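Local coordinates for protein putative oxidoreductase YfjR (Streptomyces aurantiacus, PDB 4OQZ) that reduces imines to amines as one of the S-selective imine reductases of Streptomyces, probably with NADPH as the hydride donor, at residues Q54-N59 / E80-G85; V118-P123 / P128-F133; H243-N248 / V253-P258. All coordinates share one frame; numbering follows the deposited sequence.

Contact 1: Q54-N59 / E80-G85; sequences QALSAN and EEAVAG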
ATOM      1  N   GLN A  54     -18.254  30.734 -26.337  1.00 75.55           N
ATOM      2  CA  GLN A  54     -17.145  31.217 -27.158  1.00 74.88           C
ATOM      3  C   GLN A  54     -15.920  30.338 -26.979  1.00 79.96           C
ATOM      4  O   GLN A  54     -15.215  30.078 -27.955  1.00 79.77           O
ATOM      5  CB  GLN A  54     -16.825  32.679 -26.828  1.00 78.63           C
ATOM      6  CG  GLN A  54     -17.960  33.643 -27.205  1.00 84.48           C
ATOM      7  CD  GLN A  54     -18.024  33.960 -28.681  1.00 97.64           C
ATOM      8  OE1 GLN A  54     -17.025  34.358 -29.297  1.00 95.74           O
ATOM      9  NE2 GLN A  54     -19.224  33.866 -29.265  1.00 81.42           N
ATOM     10  N   ALA A  55     -15.695  29.840 -25.745  1.00 76.02           N
ATOM     11  CA  ALA A  55     -14.595  28.919 -25.442  1.00 72.78           C
ATOM     12  C   ALA A  55     -14.790  27.616 -26.237  1.00 74.49           C
ATOM     13  O   ALA A  55     -13.834  27.164 -26.861  1.00 74.79           O
ATOM     14  CB  ALA A  55     -14.538  28.633 -23.950  1.00 71.81           C
ATOM     15  N   LEU A  56     -16.031  27.062 -26.267  1.00 70.81           N
ATOM     16  CA  LEU A  56     -16.404  25.818 -26.976  1.00 69.91           C
ATOM     17  C   LEU A  56     -16.315  25.916 -28.499  1.00 73.85           C
ATOM     18  O   LEU A  56     -15.677  25.076 -29.130  1.00 71.19           O
ATOM     19  CB  LEU A  56     -17.836  25.360 -26.617  1.00 72.04           C
ATOM     20  CG  LEU A  56     -18.108  24.927 -25.187  1.00 75.68           C
ATOM     21  CD1 LEU A  56     -19.570  25.041 -24.877  1.00 78.49           C
ATOM     22  CD2 LEU A  56     -17.631  23.530 -24.930  1.00 74.99           C
ATOM     23  N   SER A  57     -16.969  26.924 -29.091  1.00 72.39           N
ATOM     24  CA  SER A  57     -16.990  27.096 -30.542  1.00 74.47           C
ATOM     25  C   SER A  57     -15.652  27.495 -31.190  1.00 79.11           C
ATOM     26  O   SER A  57     -15.542  27.469 -32.420  1.00 80.51           O
ATOM     27  CB  SER A  57     -18.151  27.995 -30.980  1.00 80.22           C
ATOM     28  OG  SER A  57     -18.281  29.147 -30.164  1.00 89.65           O
ATOM     29  N   ALA A  58     -14.626  27.797 -30.374  1.00 75.00           N
ATOM     30  CA  ALA A  58     -13.303  28.182 -30.862  1.00 74.33           C
ATOM     31  C   ALA A  58     -12.501  26.986 -31.398  1.00 74.94           C
ATOM     32  O   ALA A  58     -11.566  27.198 -32.182  1.00 74.49           O
ATOM     33  CB  ALA A  58     -12.513  28.879 -29.757  1.00 74.44           C
ATOM     34  N   ASN A  59     -12.828  25.743 -30.948  1.00 68.42           N
ATOM     35  CA  ASN A  59     -12.085  24.541 -31.335  1.00 66.07           C
ATOM     36  C   ASN A  59     -12.905  23.270 -31.303  1.00 68.64           C
ATOM     37  O   ASN A  59     -13.823  23.143 -30.494  1.00 67.43           O
ATOM     38  CB  ASN A  59     -10.876  24.325 -30.385  1.00 61.28           C
ATOM     39  CG  ASN A  59      -9.906  25.473 -30.287  1.00 80.19           C
ATOM     40  OD1 ASN A  59      -9.856  26.188 -29.289  1.00 84.80           O
ATOM     41  ND2 ASN A  59      -9.169  25.724 -31.345  1.00 64.83           N
ATOM     42  N   GLU A  80     -25.545  24.920 -25.141  1.00 93.51           N
ATOM     43  CA  GLU A  80     -26.160  23.802 -25.868  1.00 92.60           C
ATOM     44  C   GLU A  80     -25.647  23.550 -27.294  1.00 93.68           C
ATOM     45  O   GLU A  80     -25.008  22.526 -27.528  1.00 91.17           O
ATOM     46  CB  GLU A  80     -27.699  23.931 -25.852  1.00 98.91           C
ATOM     47  CG  GLU A  80     -28.286  24.583 -24.603  1.00108.08           C
ATOM     48  CD  GLU A  80     -28.153  23.824 -23.293  1.00115.47           C
ATOM     49  OE1 GLU A  80     -28.205  22.574 -23.311  1.00101.39           O
ATOM     50  OE2 GLU A  80     -28.057  24.487 -22.236  1.00107.56           O
ATOM     51  N   GLU A  81     -25.897  24.495 -28.222  1.00 91.03           N
ATOM     52  CA  GLU A  81     -25.507  24.426 -29.637  1.00 90.14           C
ATOM     53  C   GLU A  81     -23.984  24.353 -29.895  1.00 88.60           C
ATOM     54  O   GLU A  81     -23.571  23.806 -30.919  1.00 87.21           O
ATOM     55  CB  GLU A  81     -26.125  25.587 -30.441  1.00 95.79           C
ATOM     56  CG  GLU A  81     -27.641  25.540 -30.574  1.00113.62           C
ATOM     57  CD  GLU A  81     -28.403  26.412 -29.596  1.00142.14           C
ATOM     58  OE1 GLU A  81     -29.259  25.867 -28.861  1.00141.36           O
ATOM     59  OE2 GLU A  81     -28.159  27.640 -29.571  1.00138.53           O
ATOM     60  N   ALA A  82     -23.151  24.895 -28.994  1.00 82.30           N
ATOM     61  CA  ALA A  82     -21.702  24.850 -29.204  1.00 78.18           C
ATOM     62  C   ALA A  82     -21.112  23.454 -28.987  1.00 78.45           C
ATOM     63  O   ALA A  82     -19.963  23.223 -29.352  1.00 75.05           O
ATOM     64  CB  ALA A  82     -21.002  25.871 -28.327  1.00 77.81           C
ATOM     65  N   VAL A  83     -21.892  22.534 -28.402  1.00 75.71           N
ATOM     66  CA  VAL A  83     -21.468  21.154 -28.146  1.00 73.01           C
ATOM     67  C   VAL A  83     -21.407  20.329 -29.447  1.00 74.62           C
ATOM     68  O   VAL A  83     -20.496  19.517 -29.586  1.00 69.69           O
ATOM     69  CB  VAL A  83     -22.289  20.465 -27.010  1.00 78.41           C
ATOM     70  CG1 VAL A  83     -21.751  19.073 -26.692  1.00 75.12           C
ATOM     71  CG2 VAL A  83     -22.285  21.319 -25.739  1.00 78.76           C
ATOM     72  N   ALA A  84     -22.339  20.565 -30.410  1.00 73.34           N
ATOM     73  CA  ALA A  84     -22.395  19.821 -31.683  1.00 74.38           C
ATOM     74  C   ALA A  84     -21.093  19.819 -32.521  1.00 78.16           C
ATOM     75  O   ALA A  84     -20.502  20.880 -32.763  1.00 77.23           O
ATOM     76  CB  ALA A  84     -23.588  20.278 -32.524  1.00 79.43           C
ATOM     77  N   GLY A  85     -20.674  18.616 -32.935  1.00 75.57           N
ATOM     78  CA  GLY A  85     -19.463  18.382 -33.722  1.00 75.68           C
ATOM     79  C   GLY A  85     -18.159  18.601 -32.964  1.00 81.02           C
ATOM     80  O   GLY A  85     -17.111  18.851 -33.573  1.00 81.15           O
TER
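Leu56 turns CG to the side of its backbone N, with the carbonyl carbon opposite (chi1 -65°), and a chi2 of 158° then carries CD1 onward, so that CB and CD1 both come up against the methyl of Ala82. That methyl carries most of the contact on the other segment. Its CB sits 3.6 Å from Leu56 CB and 3.8 Å from Leu56 CD1, which means the leucine touches it both at the root of the side chain and at one branch end. The CB of Ser57 grazes the same methyl, 4.4 Å from Ala82 CB, at the more open side of the contact. The serine hydroxyl belongs elsewhere: OG is bonded to Glu53 O, one turn back in the same helix. Nothing polar crosses between 54-59 and 80-85, and the whole patch buries only 154 Å². One cost of the packing is Ala82 O, which the contact buries without a partner anywhere in the model; Leu56 CB lies 4.1 Å from Ala82 O. The 80-85 loop holds its own shape through a helix-like turn, closed by a bond from Val83 N to Glu80 O (3.2 Å). Glu80 at its start forms a salt bridge with Arg105, while Val83 packs on Leu109. On the leucine side, Leu56 also lies on Ile8 and Ala79, so it reaches from strand 4-8 out to this loop. Helix 52-57 leads into strand 61-64, and the loop leads into strand 87-90, the neighbour of 61-64 in the sheet. The contact thus packs the helix of one beta-alpha-beta crossover (47-48, 52-57, 61-64) against the approach to the next parallel strand, in the Rossmann fold of the NADP-binding domain.

Contact 2: V118-P123 / P128-F133; sequences VLSPPP and PDMSTF
The ring of Phe133 meets Leu119 obliquely, presenting neither a clean face nor a clean edge: Leu119 CD1 comes to 3.5 Å from Phe133 CE2, with CG of the leucine just behind. The same ring meets Tyr203 of the second subunit, their planes at about 60°, while Ala165 and Met168 of helix 163-191 also pack on it. Leu119 in turn rests on Tyr169 and Asn172 of that helix. The Ser131 carbonyl O accepts from Leu119 N at 2.9 Å. Beyond this bond the chain turns at once: Leu119 is the centre of an inverse gamma turn, with a weak bond from Ser120 N to Val118 O. Met130 follows Ser120 across the widening gap. Bent at chi2 (-70°) as well as chi3, its chain puts CG 3.6 Å from Ser120 OG and brings SD to 3.6 Å from Leu119 O. Ser120 OG itself donates to Pro121 O (2.9 Å), which points the hydroxyl on along its own chain, toward the prolines that follow. On the opposite face of the sheet from Leu119, Val118 and Thr132 form a non-hydrogen-bonded antiparallel pair. Here Val118 CG1 lies 3.7 Å from Thr132 OG1, and that hydroxyl is bonded to Thr152. This is the loop end of a beta hairpin, where strands 112-119 and 131-135 part into their connection; the hairpin supplies the antiparallel step in the otherwise parallel Rossmann-type sheet, beside the long helix 163-191.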
ATOM      1  N   VAL A 118      -6.530  11.167 -15.091  1.00 39.00           N
ATOM      2  CA  VAL A 118      -5.127  11.652 -15.045  1.00 37.88           C
ATOM      3  C   VAL A 118      -4.375  11.156 -13.803  1.00 40.90           C
ATOM      4  O   VAL A 118      -4.657  11.604 -12.692  1.00 41.22           O
ATOM      5  CB  VAL A 118      -4.980  13.216 -15.212  1.00 43.09           C
ATOM      6  CG1 VAL A 118      -3.534  13.612 -15.504  1.00 41.78           C
ATOM      7  CG2 VAL A 118      -5.910  13.776 -16.289  1.00 44.35           C
ATOM      8  N   LEU A 119      -3.374  10.284 -13.997  1.00 38.68           N
ATOM      9  CA  LEU A 119      -2.552   9.781 -12.888  1.00 39.56           C
ATOM     10  C   LEU A 119      -1.321  10.687 -12.766  1.00 48.09           C
ATOM     11  O   LEU A 119      -0.187  10.274 -13.042  1.00 49.12           O
ATOM     12  CB  LEU A 119      -2.135   8.317 -13.104  1.00 40.24           C
ATOM     13  CG  LEU A 119      -3.235   7.280 -13.268  1.00 45.93           C
ATOM     14  CD1 LEU A 119      -2.619   5.900 -13.350  1.00 46.09           C
ATOM     15  CD2 LEU A 119      -4.283   7.379 -12.138  1.00 48.87           C
ATOM     16  N   SER A 120      -1.579  11.947 -12.422  1.00 44.95           N
ATOM     17  CA  SER A 120      -0.559  12.968 -12.303  1.00 45.90           C
ATOM     18  C   SER A 120      -0.956  14.120 -11.440  1.00 50.13           C
ATOM     19  O   SER A 120      -2.030  14.688 -11.628  1.00 50.69           O
ATOM     20  CB  SER A 120      -0.157  13.518 -13.674  1.00 50.06           C
ATOM     21  OG  SER A 120       1.009  14.325 -13.564  1.00 51.83           O
ATOM     22  N   PRO A 121      -0.024  14.572 -10.573  1.00 48.02           N
ATOM     23  CA  PRO A 121      -0.233  15.858  -9.882  1.00 48.86           C
ATOM     24  C   PRO A 121      -0.009  16.986 -10.923  1.00 53.30           C
ATOM     25  O   PRO A 121       0.559  16.683 -11.984  1.00 51.27           O
ATOM     26  CB  PRO A 121       0.881  15.867  -8.819  1.00 49.76           C
ATOM     27  CG  PRO A 121       1.971  15.061  -9.421  1.00 52.98           C
ATOM     28  CD  PRO A 121       1.327  14.012 -10.288  1.00 48.40           C
ATOM     29  N   PRO A 122      -0.354  18.279 -10.656  1.00 52.77           N
ATOM     30  CA  PRO A 122      -0.107  19.337 -11.667  1.00 54.12           C
ATOM     31  C   PRO A 122       1.336  19.525 -12.176  1.00 59.17           C
ATOM     32  O   PRO A 122       1.442  19.772 -13.372  1.00 58.73           O
ATOM     33  CB  PRO A 122      -0.698  20.598 -11.031  1.00 57.53           C
ATOM     34  CG  PRO A 122      -1.665  20.090 -10.022  1.00 61.04           C
ATOM     35  CD  PRO A 122      -1.047  18.845  -9.478  1.00 55.19           C
ATOM     36  N   PRO A 123       2.456  19.381 -11.397  1.00 55.68           N
ATOM     37  CA  PRO A 123       3.789  19.539 -12.020  1.00 55.88           C
ATOM     38  C   PRO A 123       4.198  18.388 -12.961  1.00 57.17           C
ATOM     39  O   PRO A 123       5.122  18.551 -13.760  1.00 59.35           O
ATOM     40  CB  PRO A 123       4.738  19.688 -10.818  1.00 57.80           C
ATOM     41  CG  PRO A 123       4.081  18.966  -9.716  1.00 61.10           C
ATOM     42  CD  PRO A 123       2.581  19.100  -9.947  1.00 56.83           C
ATOM     43  N   PRO A 128       6.723  12.987 -20.202  1.00 56.50           N
ATOM     44  CA  PRO A 128       6.608  11.783 -21.060  1.00 57.02           C
ATOM     45  C   PRO A 128       6.357  10.477 -20.303  1.00 60.25           C
ATOM     46  O   PRO A 128       5.976   9.460 -20.894  1.00 59.85           O
ATOM     47  CB  PRO A 128       7.955  11.737 -21.785  1.00 61.40           C
ATOM     48  CG  PRO A 128       8.908  12.435 -20.866  1.00 65.65           C
ATOM     49  CD  PRO A 128       8.110  13.511 -20.187  1.00 59.89           C
ATOM     50  N   ASP A 129       6.565  10.524 -18.984  1.00 55.54           N
ATOM     51  CA  ASP A 129       6.482   9.408 -18.073  1.00 53.26           C
ATOM     52  C   ASP A 129       5.133   9.241 -17.416  1.00 52.89           C
ATOM     53  O   ASP A 129       4.855   8.151 -16.910  1.00 49.72           O
ATOM     54  CB  ASP A 129       7.597   9.520 -17.030  1.00 55.27           C
ATOM     55  CG  ASP A 129       8.962   9.693 -17.668  1.00 69.09           C
ATOM     56  OD1 ASP A 129       9.494   8.700 -18.203  1.00 71.98           O
ATOM     57  OD2 ASP A 129       9.460  10.838 -17.702  1.00 76.48           O
ATOM     58  N   MET A 130       4.282  10.284 -17.439  1.00 48.46           N
ATOM     59  CA  MET A 130       2.962  10.202 -16.800  1.00 47.02           C
ATOM     60  C   MET A 130       1.909   9.542 -17.696  1.00 48.05           C
ATOM     61  O   MET A 130       2.102   9.483 -18.907  1.00 48.67           O
ATOM     62  CB  MET A 130       2.518  11.581 -16.279  1.00 50.52           C
ATOM     63  CG  MET A 130       3.424  12.153 -15.187  1.00 55.42           C
ATOM     64  SD  MET A 130       3.278  11.247 -13.625  1.00 59.94           S
ATOM     65  CE  MET A 130       4.964  10.703 -13.439  1.00 57.51           C
ATOM     66  N   SER A 131       0.792   9.075 -17.103  1.00 42.44           N
ATOM     67  CA  SER A 131      -0.281   8.372 -17.793  1.00 42.21           C
ATOM     68  C   SER A 131      -1.709   8.839 -17.437  1.00 42.16           C
ATOM     69  O   SER A 131      -1.955   9.435 -16.381  1.00 41.65           O
ATOM     70  CB  SER A 131      -0.137   6.862 -17.619  1.00 46.00           C
ATOM     71  OG  SER A 131      -1.009   6.158 -18.491  1.00 57.90           O
ATOM     72  N   THR A 132      -2.613   8.666 -18.399  1.00 37.81           N
ATOM     73  CA  THR A 132      -4.031   9.010 -18.275  1.00 37.46           C
ATOM     74  C   THR A 132      -4.828   7.897 -18.924  1.00 40.45           C
ATOM     75  O   THR A 132      -4.530   7.479 -20.056  1.00 40.15           O
ATOM     76  CB  THR A 132      -4.366  10.348 -18.924  1.00 40.74           C
ATOM     77  OG1 THR A 132      -3.524  11.368 -18.401  1.00 39.18           O
ATOM     78  CG2 THR A 132      -5.861  10.768 -18.708  1.00 36.63           C
ATOM     79  N   PHE A 133      -5.864   7.440 -18.218  1.00 37.98           N
ATOM     80  CA  PHE A 133      -6.773   6.417 -18.722  1.00 39.07           C
ATOM     81  C   PHE A 133      -7.847   7.156 -19.521  1.00 43.20           C
ATOM     82  O   PHE A 133      -8.340   8.172 -19.059  1.00 44.24           O
ATOM     83  CB  PHE A 133      -7.467   5.676 -17.555  1.00 41.33           C
ATOM     84  CG  PHE A 133      -6.591   4.797 -16.696  1.00 41.48           C
ATOM     85  CD1 PHE A 133      -6.097   3.589 -17.183  1.00 43.86           C
ATOM     86  CD2 PHE A 133      -6.303   5.149 -15.386  1.00 42.72           C
ATOM     87  CE1 PHE A 133      -5.281   2.784 -16.390  1.00 43.43           C
ATOM     88  CE2 PHE A 133      -5.490   4.329 -14.587  1.00 43.23           C
ATOM     89  CZ  PHE A 133      -4.966   3.175 -15.102  1.00 40.35           C
TER

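Contact 3: H243-N248 / V253-P258; sequences HVVHTN and VDTAFP
Apolar packing centres on Pro258, whose CB is 3.9 Å from Val244 CG1 and equally far from Val245 CG2, so two successive valines of the helix meet the ring. Thr255 CG2 adds to it, lying on Asn248 CB at 3.7 Å. Methyls against oxygens make a second kind. A chi1 of 60° sets Thr255 OG1 between its backbone N and carbonyl carbon, where it bonds Arg259, and leaves CG2 beside N, 3.3 Å from Val245 O. Val253 CG1 lies 3.5 Å from Asn248 OD1. Across the segments, hydrogen bonding amounts to one weak bond, Val253 N to Asn248 O at 2.9 Å, bent to 120° at the hydrogen. The stronger polar work is done by the Asn248 side chain. ND2 gives a bond to Val244 O (2.7 Å) from above the carbonyl plane, and Asn248 N reaches the same oxygen from the other face. OD1 accepts from Gln185 NE2, which also bonds Asp254 O. The chemistry implies largely apolar packing around one buried amide, bonded at both ends, which links helix 234-250 through Gln185 to helix 163-191 and to the start of 253-258.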
ATOM      1  N   HIS A 243      -1.215  -7.958  16.850  1.00 58.54           N
ATOM      2  CA  HIS A 243       0.096  -7.474  17.287  1.00 56.17           C
ATOM      3  C   HIS A 243       0.341  -6.031  16.846  1.00 59.38           C
ATOM      4  O   HIS A 243       0.836  -5.241  17.656  1.00 60.26           O
ATOM      5  CB  HIS A 243       1.215  -8.413  16.786  1.00 54.58           C
ATOM      6  CG  HIS A 243       1.153  -9.799  17.357  1.00 58.75           C
ATOM      7  ND1 HIS A 243       0.529 -10.060  18.575  1.00 62.76           N
ATOM      8  CD2 HIS A 243       1.648 -10.958  16.867  1.00 59.22           C
ATOM      9  CE1 HIS A 243       0.655 -11.362  18.771  1.00 62.95           C
ATOM     10  NE2 HIS A 243       1.321 -11.945  17.772  1.00 61.56           N
ATOM     11  N   VAL A 244      -0.016  -5.684  15.568  1.00 52.70           N
ATOM     12  CA  VAL A 244       0.078  -4.326  15.010  1.00 49.21           C
ATOM     13  C   VAL A 244      -0.814  -3.419  15.880  1.00 52.60           C
ATOM     14  O   VAL A 244      -0.335  -2.395  16.366  1.00 51.57           O
ATOM     15  CB  VAL A 244      -0.285  -4.272  13.492  1.00 50.83           C
ATOM     16  CG1 VAL A 244      -0.506  -2.829  13.014  1.00 49.24           C
ATOM     17  CG2 VAL A 244       0.800  -4.954  12.638  1.00 48.43           C
ATOM     18  N   VAL A 245      -2.075  -3.835  16.137  1.00 51.53           N
ATOM     19  CA  VAL A 245      -3.020  -3.111  17.022  1.00 53.26           C
ATOM     20  C   VAL A 245      -2.438  -2.945  18.434  1.00 60.82           C
ATOM     21  O   VAL A 245      -2.563  -1.860  19.014  1.00 62.88           O
ATOM     22  CB  VAL A 245      -4.437  -3.762  17.032  1.00 59.32           C
ATOM     23  CG1 VAL A 245      -5.242  -3.392  18.286  1.00 62.87           C
ATOM     24  CG2 VAL A 245      -5.222  -3.388  15.780  1.00 58.21           C
ATOM     25  N   HIS A 246      -1.814  -4.002  18.994  1.00 58.52           N
ATOM     26  CA  HIS A 246      -1.265  -3.923  20.358  1.00 61.63           C
ATOM     27  C   HIS A 246      -0.071  -2.982  20.475  1.00 62.28           C
ATOM     28  O   HIS A 246      -0.055  -2.148  21.375  1.00 62.91           O
ATOM     29  CB  HIS A 246      -0.973  -5.313  20.950  1.00 64.31           C
ATOM     30  CG  HIS A 246      -2.175  -5.979  21.553  1.00 71.29           C
ATOM     31  ND1 HIS A 246      -2.581  -5.704  22.852  1.00 77.17           N
ATOM     32  CD2 HIS A 246      -3.019  -6.891  21.017  1.00 74.02           C
ATOM     33  CE1 HIS A 246      -3.653  -6.455  23.060  1.00 79.32           C
ATOM     34  NE2 HIS A 246      -3.958  -7.182  21.980  1.00 78.06           N
ATOM     35  N   THR A 247       0.871  -3.053  19.516  1.00 54.94           N
ATOM     36  CA  THR A 247       2.076  -2.214  19.430  1.00 52.59           C
ATOM     37  C   THR A 247       1.712  -0.723  19.415  1.00 55.67           C
ATOM     38  O   THR A 247       2.382   0.087  20.067  1.00 57.00           O
ATOM     39  CB  THR A 247       2.869  -2.608  18.163  1.00 56.87           C
ATOM     40  OG1 THR A 247       3.192  -3.995  18.217  1.00 56.34           O
ATOM     41  CG2 THR A 247       4.140  -1.812  17.985  1.00 57.03           C
ATOM     42  N   ASN A 248       0.689  -0.364  18.636  1.00 50.71           N
ATOM     43  CA  ASN A 248       0.223   1.006  18.504  1.00 52.43           C
ATOM     44  C   ASN A 248      -0.481   1.450  19.788  1.00 62.01           C
ATOM     45  O   ASN A 248      -0.242   2.562  20.267  1.00 62.05           O
ATOM     46  CB  ASN A 248      -0.671   1.155  17.277  1.00 52.44           C
ATOM     47  CG  ASN A 248       0.095   1.171  15.995  1.00 63.33           C
ATOM     48  OD1 ASN A 248       0.602   2.202  15.555  1.00 55.50           O
ATOM     49  ND2 ASN A 248       0.222   0.023  15.372  1.00 59.40           N
ATOM     50  N   VAL A 253      -0.276   5.435  20.483  1.00 68.03           N
ATOM     51  CA  VAL A 253      -0.610   5.778  19.095  1.00 65.45           C
ATOM     52  C   VAL A 253      -2.047   5.306  18.792  1.00 70.30           C
ATOM     53  O   VAL A 253      -2.483   4.286  19.323  1.00 71.44           O
ATOM     54  CB  VAL A 253       0.440   5.167  18.100  1.00 65.11           C
ATOM     55  CG1 VAL A 253       0.117   5.503  16.649  1.00 62.44           C
ATOM     56  CG2 VAL A 253       1.857   5.622  18.439  1.00 64.51           C
ATOM     57  N   ASP A 254      -2.766   6.053  17.941  1.00 66.62           N
ATOM     58  CA  ASP A 254      -4.126   5.760  17.479  1.00 67.11           C
ATOM     59  C   ASP A 254      -4.201   4.410  16.725  1.00 65.33           C
ATOM     60  O   ASP A 254      -3.406   4.162  15.817  1.00 62.72           O
ATOM     61  CB  ASP A 254      -4.617   6.927  16.599  1.00 69.18           C
ATOM     62  CG  ASP A 254      -6.082   6.895  16.220  1.00 78.54           C
ATOM     63  OD1 ASP A 254      -6.934   7.149  17.114  1.00 82.72           O
ATOM     64  OD2 ASP A 254      -6.378   6.700  15.014  1.00 72.56           O
ATOM     65  N   THR A 255      -5.144   3.537  17.125  1.00 61.78           N
ATOM     66  CA  THR A 255      -5.362   2.208  16.536  1.00 59.80           C
ATOM     67  C   THR A 255      -6.546   2.129  15.559  1.00 62.41           C
ATOM     68  O   THR A 255      -6.886   1.018  15.154  1.00 60.98           O
ATOM     69  CB  THR A 255      -5.486   1.114  17.624  1.00 72.39           C
ATOM     70  OG1 THR A 255      -6.591   1.393  18.496  1.00 77.39           O
ATOM     71  CG2 THR A 255      -4.215   0.913  18.411  1.00 71.15           C
ATOM     72  N   ALA A 256      -7.145   3.274  15.144  1.00 59.81           N
ATOM     73  CA  ALA A 256      -8.299   3.298  14.223  1.00 60.81           C
ATOM     74  C   ALA A 256      -8.059   2.628  12.859  1.00 61.78           C
ATOM     75  O   ALA A 256      -8.836   1.751  12.482  1.00 62.98           O
ATOM     76  CB  ALA A 256      -8.854   4.714  14.062  1.00 63.02           C
ATOM     77  N   PHE A 257      -6.995   3.017  12.133  1.00 55.30           N
ATOM     78  CA  PHE A 257      -6.644   2.398  10.839  1.00 51.72           C
ATOM     79  C   PHE A 257      -6.237   0.922  11.001  1.00 54.66           C
ATOM     80  O   PHE A 257      -6.838   0.099  10.316  1.00 55.56           O
ATOM     81  CB  PHE A 257      -5.593   3.215  10.078  1.00 49.77           C
ATOM     82  CG  PHE A 257      -5.193   2.630   8.744  1.00 47.58           C
ATOM     83  CD1 PHE A 257      -6.130   2.456   7.733  1.00 51.30           C
ATOM     84  CD2 PHE A 257      -3.872   2.299   8.482  1.00 45.29           C
ATOM     85  CE1 PHE A 257      -5.756   1.916   6.494  1.00 49.69           C
ATOM     86  CE2 PHE A 257      -3.505   1.759   7.251  1.00 45.66           C
ATOM     87  CZ  PHE A 257      -4.441   1.600   6.254  1.00 44.36           C
ATOM     88  N   PRO A 258      -5.331   0.526  11.946  1.00 50.96           N
ATOM     89  CA  PRO A 258      -5.019  -0.903  12.095  1.00 49.05           C
ATOM     90  C   PRO A 258      -6.188  -1.745  12.593  1.00 49.23           C
ATOM     91  O   PRO A 258      -6.244  -2.912  12.243  1.00 45.42           O
ATOM     92  CB  PRO A 258      -3.868  -0.917  13.107  1.00 51.44           C
ATOM     93  CG  PRO A 258      -3.299   0.455  13.076  1.00 56.07           C
ATOM     94  CD  PRO A 258      -4.494   1.330  12.870  1.00 53.36           C
TER

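How the contacts relate
From the N terminus, contact 1 comes first, closing a loop that runs from 54-59 through strand 61-64 and helix 69-75 to 80-85. Contact 2 closes the short connection of a hairpin, and contact 3 the turn between two successive helices. The three follow in series, none nested in or crossing another. Contacts 1 and 2 share the NAD-binding domain, one beside the parallel strands 61-64 and 87-90, the other at the antiparallel pair 112-119 and 131-135, with centres 27 Å apart. Contact 3 lies in the helical C-terminal domain, 55 Å from contact 1 between centres and on the other side of the chain's middle. Helix 163-191 spans the two domains, touching contact 2 and contact 3.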